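Local coordinates for protein fructuronate-tagaturonate epimerase UxaE (Cohnella laeviribosi, PDB 6ILA) that catalyses the interconversion of the sugar acids fructuronate and tagaturonate, probably in a zinc-bearing active site at one end of its TIM barrel, at residues F86-A91 and D296-A301; S123-A128 and G158-K163; E268-E273 and S340-A345. All blocks are in the same frame, centred on the assembly; numbering follows the deposited sequence.

In the fold
All three contacts involve the eight-stranded parallel barrel, but at different levels. Contact 1 lies at the end where strands begin: a loop leading into strand 92-95 meets residues around the start of strand 299-301, and a salt bridge near the surface supplies its chemistry. Contacts 2 and 3 are buried toward the opposite end, where strands finish, and each gives one histidine to the zinc ion. Contact 2 joins the ends of strands 116-123 and 156-161 through weak backbone contacts, beside a capped helix start. Contact 3 joins strands 266-270 and 338-341, the two neighbours of contact 1's strand 299-301, through buried carboxylate, hydroxyl and imidazole groups. R125 and E273 link contacts 2 and 3 by a salt bridge.

Contact 1 (F86-A91 and D296-A301); sequences FGKQSA and DIFSMA
K88 reaches along the backbone of D296-F298 and carries most of this contact. Its CB lies 3.8 Å from F298 O, and CG, turned beside the backbone N, is 3.4 Å from I297 O. CD continues past the same carbonyl; CE is modelled too close to it for its place to be trusted. Bent at chi2 and again at chi4, the chain delivers NZ to D296, where NZ and OD1 form a salt bridge of 2.5 Å, nearly in line with the C-O bond. A weak bond from NZ to I297 O is less certain, that oxygen being crowded. Lysine suits the place: its methylene chain can pass the carbonyls while its ammonium reaches an exposed acid. G87 O meets the edge of the F298 ring, 3.0 Å from CE1. Glycine fits the phi of 98° and psi of 172° at G87, where a CB would press on F86 O. Behind the contact, I297 packs on L290 and I291 of helix 280-292, while the backbone of F298 bonds to F267 and K338 of the two flanking strands. The loop 86-91 thus leads into barrel strand 92-95 while resting against residues around the start of strand 299-301.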
loop_
_atom_site.group_PDB
_atom_site.type_symbol
_atom_site.label_atom_id
_atom_site.label_comp_id
_atom_site.label_asym_id
_atom_site.label_seq_id
_atom_site.Cartn_x
_atom_site.Cartn_y
_atom_site.Cartn_z
ATOM N N PHE A 86 7.096 0.199 -13.255
ATOM C CA PHE A 86 6.795 1.396 -14.019
ATOM C C PHE A 86 7.944 2.380 -14.102
ATOM O O PHE A 86 7.996 3.149 -15.057
ATOM C CB PHE A 86 5.574 2.094 -13.417
ATOM C CG PHE A 86 4.372 1.206 -13.312
ATOM C CD1 PHE A 86 4.150 0.445 -12.174
ATOM C CD2 PHE A 86 3.464 1.125 -14.352
ATOM C CE1 PHE A 86 3.039 -0.365 -12.068
ATOM C CE2 PHE A 86 2.348 0.310 -14.253
ATOM C CZ PHE A 86 2.138 -0.435 -13.107
ATOM N N GLY A 87 8.847 2.393 -13.132
ATOM C CA GLY A 87 9.973 3.304 -13.122
ATOM C C GLY A 87 9.717 4.521 -12.261
ATOM O O GLY A 87 8.613 4.772 -11.781
ATOM N N LYS A 88 10.773 5.307 -12.083
ATOM C CA LYS A 88 10.708 6.510 -11.266
ATOM C C LYS A 88 10.148 7.706 -12.018
ATOM O O LYS A 88 9.992 8.777 -11.419
ATOM C CB LYS A 88 12.097 6.891 -10.746
ATOM C CG LYS A 88 12.993 5.732 -10.536
ATOM C CD LYS A 88 14.409 6.091 -10.801
ATOM C CE LYS A 88 15.205 4.820 -10.724
ATOM N NZ LYS A 88 16.540 5.055 -10.126
ATOM N N GLN A 89 9.851 7.571 -13.300
ATOM C CA GLN A 89 9.469 8.760 -14.028
ATOM C C GLN A 89 7.995 8.740 -14.376
ATOM O O GLN A 89 7.622 8.805 -15.547
ATOM C CB GLN A 89 10.342 8.912 -15.266
ATOM C CG GLN A 89 11.805 9.112 -14.925
ATOM C CD GLN A 89 12.053 10.347 -14.104
ATOM O OE1 GLN A 89 11.256 11.282 -14.121
ATOM N NE2 GLN A 89 13.172 10.360 -13.379
ATOM N N SER A 90 7.151 8.714 -13.355
ATOM C CA SER A 90 5.723 8.558 -13.569
ATOM C C SER A 90 5.033 8.740 -12.232
ATOM O O SER A 90 5.664 8.657 -11.173
ATOM C CB SER A 90 5.398 7.175 -14.151
ATOM O OG SER A 90 5.931 6.149 -13.306
ATOM N N ALA A 91 3.727 8.973 -12.299
ATOM C CA ALA A 91 2.885 9.056 -11.117
ATOM C C ALA A 91 2.286 7.685 -10.810
ATOM O O ALA A 91 1.730 7.022 -11.698
ATOM C CB ALA A 91 1.786 10.091 -11.316
ATOM N N ASP A 296 19.961 1.679 -7.454
ATOM C CA ASP A 296 18.956 2.164 -8.391
ATOM C C ASP A 296 17.646 2.321 -7.618
ATOM O O ASP A 296 16.892 1.360 -7.435
ATOM C CB ASP A 296 18.852 1.188 -9.550
ATOM C CG ASP A 296 17.705 1.487 -10.461
ATOM O OD1 ASP A 296 17.238 2.638 -10.473
ATOM O OD2 ASP A 296 17.261 0.548 -11.159
ATOM N N ILE A 297 17.385 3.536 -7.140
ATOM C CA ILE A 297 16.269 3.759 -6.227
ATOM C C ILE A 297 15.024 4.105 -7.028
ATOM O O ILE A 297 15.046 4.992 -7.885
ATOM C CB ILE A 297 16.582 4.873 -5.215
ATOM C CG1 ILE A 297 17.739 4.480 -4.288
ATOM C CG2 ILE A 297 15.313 5.275 -4.429
ATOM C CD1 ILE A 297 18.459 5.693 -3.736
ATOM N N PHE A 298 13.935 3.399 -6.754
ATOM C CA PHE A 298 12.646 3.814 -7.293
ATOM C C PHE A 298 12.100 5.007 -6.513
ATOM O O PHE A 298 11.679 6.012 -7.101
ATOM C CB PHE A 298 11.683 2.631 -7.254
ATOM C CG PHE A 298 10.268 3.000 -7.481
ATOM C CD1 PHE A 298 9.812 3.272 -8.755
ATOM C CD2 PHE A 298 9.374 3.073 -6.411
ATOM C CE1 PHE A 298 8.499 3.613 -8.973
ATOM C CE2 PHE A 298 8.051 3.422 -6.614
ATOM C CZ PHE A 298 7.616 3.692 -7.900
ATOM N N SER A 299 12.139 4.938 -5.183
ATOM C CA SER A 299 11.552 6.002 -4.392
ATOM C C SER A 299 12.049 5.957 -2.951
ATOM O O SER A 299 12.368 4.889 -2.412
ATOM C CB SER A 299 10.034 5.908 -4.415
ATOM O OG SER A 299 9.665 4.674 -3.835
ATOM N N MET A 300 12.088 7.146 -2.341
ATOM C CA MET A 300 12.362 7.356 -0.928
ATOM C C MET A 300 11.083 7.760 -0.203
ATOM O O MET A 300 10.295 8.557 -0.710
ATOM C CB MET A 300 13.407 8.458 -0.740
ATOM C CG MET A 300 14.352 8.205 0.394
ATOM S SD MET A 300 15.624 7.048 -0.139
ATOM C CE MET A 300 16.834 8.217 -0.736
ATOM N N ALA A 301 10.891 7.244 0.998
ATOM C CA ALA A 301 9.736 7.579 1.824
ATOM C C ALA A 301 10.249 8.017 3.178
ATOM O O ALA A 301 10.469 7.184 4.065
ATOM C CB ALA A 301 8.797 6.392 1.958
#

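Contact 2 (S123-A128 and G158-K163); sequences SIRELA and GDHLKK. With ZN (zinc ion), chain D.
The carbonyl oxygen of D159 is approached by two neighbouring groups of the other segment. S123 CA brings a C-H to D159 O, the two heavy atoms 2.9 Å apart, and I124 N adds a weak, bent hydrogen bond. The side chain of S123 also leans on H160: the two CB atoms are 3.8 Å apart, with the serine CB at the edge of the imidazole. I124, a branched aliphatic residue at the start of the helix, places CG1 against the H160 carbonyl. S123 is the N-cap of helix 124-130 and forms a capping box with E126. S123 OG accepts from E126 N at 3.1 Å, and E126 OE1 takes the S123 N-H at 2.9 Å in an almost straight bond of 171°. Serine and glutamate are well matched here, because each side chain serves the other's backbone N-H. In the TIM barrel these are the C-terminal ends of strands 116-123 and 156-161, neighbours in the sheet, and active sites of this fold lie at that end. The chain turns a corner at H160, and its NE2 binds the zinc ion at 2.5 Å; H342 is the other protein ligand. D159 has CG anti to its backbone N (chi1 -170°), which turns the carboxylate toward the metal without binding it: OD2 stands 3.5 Å from the zinc ion, too far for a metal bond, while OD1 makes a salt bridge to K365. R125 runs alongside H160, guanidinium and ring planes 77° apart, and NH2 stands 3.9 Å from CD2. Its guanidinium is held by a salt bridge to E273, a hydrogen bond to Y403 O and a cation-pi contact with Y404.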
loop_
_atom_site.group_PDB
_atom_site.type_symbol
_atom_site.label_atom_id
_atom_site.label_comp_id
_atom_site.label_asym_id
_atom_site.label_seq_id
_atom_site.Cartn_x
_atom_site.Cartn_y
_atom_site.Cartn_z
ATOM N N SER A 123 1.734 -4.844 3.657
ATOM C CA SER A 123 2.902 -4.986 4.499
ATOM C C SER A 123 2.899 -6.368 5.129
ATOM O O SER A 123 1.904 -7.092 5.096
ATOM C CB SER A 123 2.914 -3.916 5.576
ATOM O OG SER A 123 1.874 -4.191 6.499
ATOM N N ILE A 124 4.042 -6.743 5.696
ATOM C CA ILE A 124 4.116 -8.016 6.396
ATOM C C ILE A 124 3.233 -7.974 7.619
ATOM O O ILE A 124 2.577 -8.960 7.972
ATOM C CB ILE A 124 5.570 -8.344 6.763
ATOM C CG1 ILE A 124 6.360 -8.727 5.513
ATOM C CG2 ILE A 124 5.605 -9.474 7.740
ATOM C CD1 ILE A 124 5.766 -9.901 4.740
ATOM N N ARG A 125 3.182 -6.813 8.266
ATOM C CA ARG A 125 2.273 -6.593 9.381
ATOM C C ARG A 125 0.844 -6.973 9.022
ATOM O O ARG A 125 0.171 -7.679 9.780
ATOM C CB ARG A 125 2.340 -5.129 9.802
ATOM C CG ARG A 125 1.771 -4.845 11.179
ATOM C CD ARG A 125 2.181 -3.461 11.630
ATOM N NE ARG A 125 2.512 -2.672 10.453
ATOM C CZ ARG A 125 2.841 -1.391 10.474
ATOM N NH1 ARG A 125 2.900 -0.737 11.633
ATOM N NH2 ARG A 125 3.106 -0.771 9.327
ATOM N N GLU A 126 0.356 -6.497 7.869
ATOM C CA GLU A 126 -1.042 -6.725 7.506
ATOM C C GLU A 126 -1.315 -8.191 7.204
ATOM O O GLU A 126 -2.401 -8.699 7.522
ATOM C CB GLU A 126 -1.423 -5.844 6.320
ATOM C CG GLU A 126 -1.423 -4.365 6.674
ATOM C CD GLU A 126 -1.527 -3.442 5.476
ATOM O OE1 GLU A 126 -0.743 -3.584 4.526
ATOM O OE2 GLU A 126 -2.397 -2.556 5.485
ATOM N N LEU A 127 -0.341 -8.892 6.614
ATOM C CA LEU A 127 -0.483 -10.331 6.426
ATOM C C LEU A 127 -0.596 -11.055 7.752
ATOM O O LEU A 127 -1.254 -12.095 7.836
ATOM C CB LEU A 127 0.701 -10.888 5.651
ATOM C CG LEU A 127 0.853 -10.253 4.301
ATOM C CD1 LEU A 127 2.204 -10.625 3.793
ATOM C CD2 LEU A 127 -0.253 -10.755 3.386
ATOM N N ALA A 128 0.071 -10.552 8.781
ATOM C CA ALA A 128 -0.019 -11.190 10.084
ATOM C C ALA A 128 -1.375 -10.920 10.712
ATOM O O ALA A 128 -2.096 -11.854 11.088
ATOM C CB ALA A 128 1.109 -10.693 10.990
ATOM N N GLY A 158 5.330 -5.638 -2.432
ATOM C CA GLY A 158 5.578 -6.111 -1.090
ATOM C C GLY A 158 5.962 -4.913 -0.228
ATOM O O GLY A 158 6.955 -4.246 -0.518
ATOM N N ASP A 159 5.155 -4.628 0.782
ATOM C CA ASP A 159 5.333 -3.398 1.553
ATOM C C ASP A 159 5.956 -3.692 2.919
ATOM O O ASP A 159 5.669 -4.716 3.550
ATOM C CB ASP A 159 3.990 -2.679 1.702
ATOM C CG ASP A 159 4.142 -1.295 2.278
ATOM O OD1 ASP A 159 5.088 -0.598 1.860
ATOM O OD2 ASP A 159 3.329 -0.902 3.148
ATOM N N HIS A 160 6.841 -2.798 3.354
ATOM C CA HIS A 160 7.454 -2.852 4.680
ATOM C C HIS A 160 8.082 -4.216 4.959
ATOM O O HIS A 160 7.682 -4.945 5.869
ATOM C CB HIS A 160 6.441 -2.472 5.761
ATOM C CG HIS A 160 6.311 -0.995 5.934
ATOM N ND1 HIS A 160 7.399 -0.148 5.864
ATOM C CD2 HIS A 160 5.228 -0.205 6.108
ATOM C CE1 HIS A 160 6.994 1.100 6.010
ATOM N NE2 HIS A 160 5.683 1.093 6.165
ATOM N N LEU A 161 9.082 -4.545 4.143
ATOM C CA LEU A 161 9.885 -5.741 4.323
ATOM C C LEU A 161 11.128 -5.413 5.123
ATOM O O LEU A 161 11.772 -4.386 4.893
ATOM C CB LEU A 161 10.304 -6.338 2.988
ATOM C CG LEU A 161 9.311 -6.606 1.861
ATOM C CD1 LEU A 161 9.184 -5.389 1.023
ATOM C CD2 LEU A 161 9.821 -7.744 1.005
ATOM N N LYS A 162 11.462 -6.294 6.056
ATOM C CA LYS A 162 12.638 -6.117 6.907
ATOM C C LYS A 162 13.495 -7.373 7.010
ATOM O O LYS A 162 14.722 -7.275 6.879
ATOM C CB LYS A 162 12.198 -5.651 8.295
ATOM C CG LYS A 162 11.341 -4.382 8.256
ATOM C CD LYS A 162 10.487 -4.231 9.499
ATOM C CE LYS A 162 9.143 -3.602 9.173
ATOM N NZ LYS A 162 8.333 -4.385 8.176
ATOM N N LYS A 163 12.885 -8.548 7.211
ATOM C CA LYS A 163 13.623 -9.811 7.245
ATOM C C LYS A 163 14.010 -10.223 5.832
ATOM O O LYS A 163 13.247 -10.024 4.886
ATOM C CB LYS A 163 12.788 -10.922 7.895
ATOM C CG LYS A 163 12.500 -10.747 9.389
ATOM C CD LYS A 163 13.785 -10.709 10.204
ATOM C CE LYS A 163 13.756 -9.615 11.284
ATOM N NZ LYS A 163 15.038 -8.825 11.356
HETATM ZN ZN ZN D . 3.689 2.061 5.014
#

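Contact 3 (E268-E273 and S340-A345); sequences EISIDE and SIHSGA. With PO4 (phosphate ion), chain E.
E268 and H342 approach from opposite directions inside the barrel, the carboxylate at the edge of the ring, and the packing is tightest around them. H342 NE2 donates to E268 OE1 at 2.6 Å with an angle of 151°; the oxygen lies in the imidazole plane, while the donor meets it on the syn side, 32° out of the carboxylate plane. In E268 a chi1 of 163° sends CG away from the backbone N and out across the barrel. Its OE2 also accepts from S340 OG, although the place of that hydroxyl is less sure, and from S299 OG, and K365 pairs with OE1. A carboxylate suits this buried, polar interior because both its oxygens find donors. Strands 266-270 and 338-341 flank 299-301 in the TIM barrel, so inward-pointing side chains must span the gap, and the E268 bond helps fix the rotation of a ring whose ND1 lies 2.6 Å from the zinc ion. D272 crosses H342 at about a right angle, with OD1 3.3 Å above the ring plane, offset toward the rim, and S270 OG donates to that oxygen at 2.6 Å. Beyond H342 the second segment leaves the first. S343 is partly exposed, its N bonded to a glycerol, and A345 N donates to phosphate O4 at 3.2 Å, both probably from the crystallisation liquor. Backbone N atoms of A367, G368 and T369, with K310 and H438, also bond the phosphate, whose site after strands 338-341 and 363-366 may resemble that of many TIM barrels.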
loop_
_atom_site.group_PDB
_atom_site.type_symbol
_atom_site.label_atom_id
_atom_site.label_comp_id
_atom_site.label_asym_id
_atom_site.label_seq_id
_atom_site.Cartn_x
_atom_site.Cartn_y
_atom_site.Cartn_z
ATOM N N GLU A 268 11.934 0.610 -3.410
ATOM C CA GLU A 268 11.607 1.706 -2.515
ATOM C C GLU A 268 12.316 1.500 -1.192
ATOM O O GLU A 268 12.294 0.403 -0.627
ATOM C CB GLU A 268 10.105 1.827 -2.272
ATOM C CG GLU A 268 9.807 2.669 -1.052
ATOM C CD GLU A 268 8.366 3.081 -0.957
ATOM O OE1 GLU A 268 7.750 2.815 0.092
ATOM O OE2 GLU A 268 7.846 3.668 -1.929
ATOM N N ILE A 269 12.953 2.553 -0.713
ATOM C CA ILE A 269 13.554 2.576 0.606
ATOM C C ILE A 269 12.675 3.450 1.480
ATOM O O ILE A 269 12.235 4.516 1.043
ATOM C CB ILE A 269 14.993 3.103 0.536
ATOM C CG1 ILE A 269 15.924 1.987 0.056
ATOM C CG2 ILE A 269 15.415 3.600 1.884
ATOM C CD1 ILE A 269 17.252 2.462 -0.492
ATOM N N SER A 270 12.403 2.995 2.698
ATOM C CA SER A 270 11.395 3.602 3.561
ATOM C C SER A 270 11.908 3.793 4.981
ATOM O O SER A 270 12.432 2.857 5.599
ATOM C CB SER A 270 10.132 2.745 3.623
ATOM O OG SER A 270 9.558 2.866 4.915
ATOM N N ILE A 271 11.702 4.987 5.520
ATOM C CA ILE A 271 12.012 5.229 6.922
ATOM C C ILE A 271 10.959 6.125 7.545
ATOM O O ILE A 271 11.193 6.725 8.592
ATOM C CB ILE A 271 13.401 5.851 7.083
ATOM C CG1 ILE A 271 13.503 7.072 6.178
ATOM C CG2 ILE A 271 14.486 4.811 6.814
ATOM C CD1 ILE A 271 14.246 8.189 6.805
ATOM N N ASP A 272 9.794 6.225 6.909
ATOM C CA ASP A 272 8.679 7.004 7.443
ATOM C C ASP A 272 8.269 6.577 8.855
ATOM O O ASP A 272 7.556 7.324 9.536
ATOM C CB ASP A 272 7.491 6.861 6.503
ATOM C CG ASP A 272 7.072 5.416 6.346
ATOM O OD1 ASP A 272 7.916 4.592 5.932
ATOM O OD2 ASP A 272 5.909 5.094 6.662
ATOM N N GLU A 273 8.700 5.407 9.314
ATOM C CA GLU A 273 8.295 4.886 10.608
ATOM C C GLU A 273 9.283 5.203 11.730
ATOM O O GLU A 273 9.052 4.795 12.879
ATOM C CB GLU A 273 8.087 3.375 10.498
ATOM C CG GLU A 273 6.649 2.944 10.662
ATOM C CD GLU A 273 6.432 1.510 10.211
ATOM O OE1 GLU A 273 5.313 1.201 9.737
ATOM O OE2 GLU A 273 7.386 0.701 10.309
ATOM N N SER A 340 7.978 9.027 -1.719
ATOM C CA SER A 340 6.892 8.102 -1.461
ATOM C C SER A 340 6.186 8.529 -0.174
ATOM O O SER A 340 6.813 8.621 0.886
ATOM C CB SER A 340 7.451 6.680 -1.367
ATOM O OG SER A 340 6.485 5.673 -1.619
ATOM N N ILE A 341 4.885 8.778 -0.252
ATOM C CA ILE A 341 4.126 9.221 0.913
ATOM C C ILE A 341 3.436 8.015 1.528
ATOM O O ILE A 341 2.467 7.477 0.982
ATOM C CB ILE A 341 3.116 10.319 0.576
ATOM C CG1 ILE A 341 3.832 11.645 0.342
ATOM C CG2 ILE A 341 2.272 10.555 1.755
ATOM C CD1 ILE A 341 4.575 11.736 -0.957
ATOM N N HIS A 342 3.937 7.607 2.678
ATOM C CA HIS A 342 3.292 6.596 3.481
ATOM C C HIS A 342 2.241 7.232 4.368
ATOM O O HIS A 342 2.249 8.440 4.610
ATOM C CB HIS A 342 4.331 5.855 4.303
ATOM C CG HIS A 342 5.179 4.946 3.481
ATOM N ND1 HIS A 342 5.431 3.642 3.833
ATOM C CD2 HIS A 342 5.804 5.142 2.297
ATOM C CE1 HIS A 342 6.186 3.075 2.909
ATOM N NE2 HIS A 342 6.435 3.967 1.970
ATOM N N SER A 343 1.314 6.401 4.841
ATOM C CA SER A 343 0.174 6.839 5.639
ATOM C C SER A 343 -0.624 7.921 4.931
ATOM O O SER A 343 -1.358 8.686 5.574
ATOM C CB SER A 343 0.623 7.316 7.020
ATOM O OG SER A 343 0.844 6.205 7.871
ATOM N N GLY A 344 -0.512 7.953 3.600
ATOM C CA GLY A 344 -0.983 9.091 2.833
ATOM C C GLY A 344 -2.488 9.269 2.806
ATOM O O GLY A 344 -2.969 10.390 2.629
ATOM N N ALA A 345 -3.249 8.192 2.961
ATOM C CA ALA A 345 -4.691 8.338 2.885
ATOM C C ALA A 345 -5.159 9.354 3.906
ATOM O O ALA A 345 -4.726 9.334 5.054
ATOM C CB ALA A 345 -5.387 7.004 3.132
HETATM P P PO4 E . -4.004 4.294 5.043
HETATM O O1 PO4 E . -4.947 4.599 6.165
HETATM O O2 PO4 E . -3.158 3.112 5.409
HETATM O O3 PO4 E . -4.826 3.914 3.833
HETATM O O4 PO4 E . -3.125 5.511 4.785
#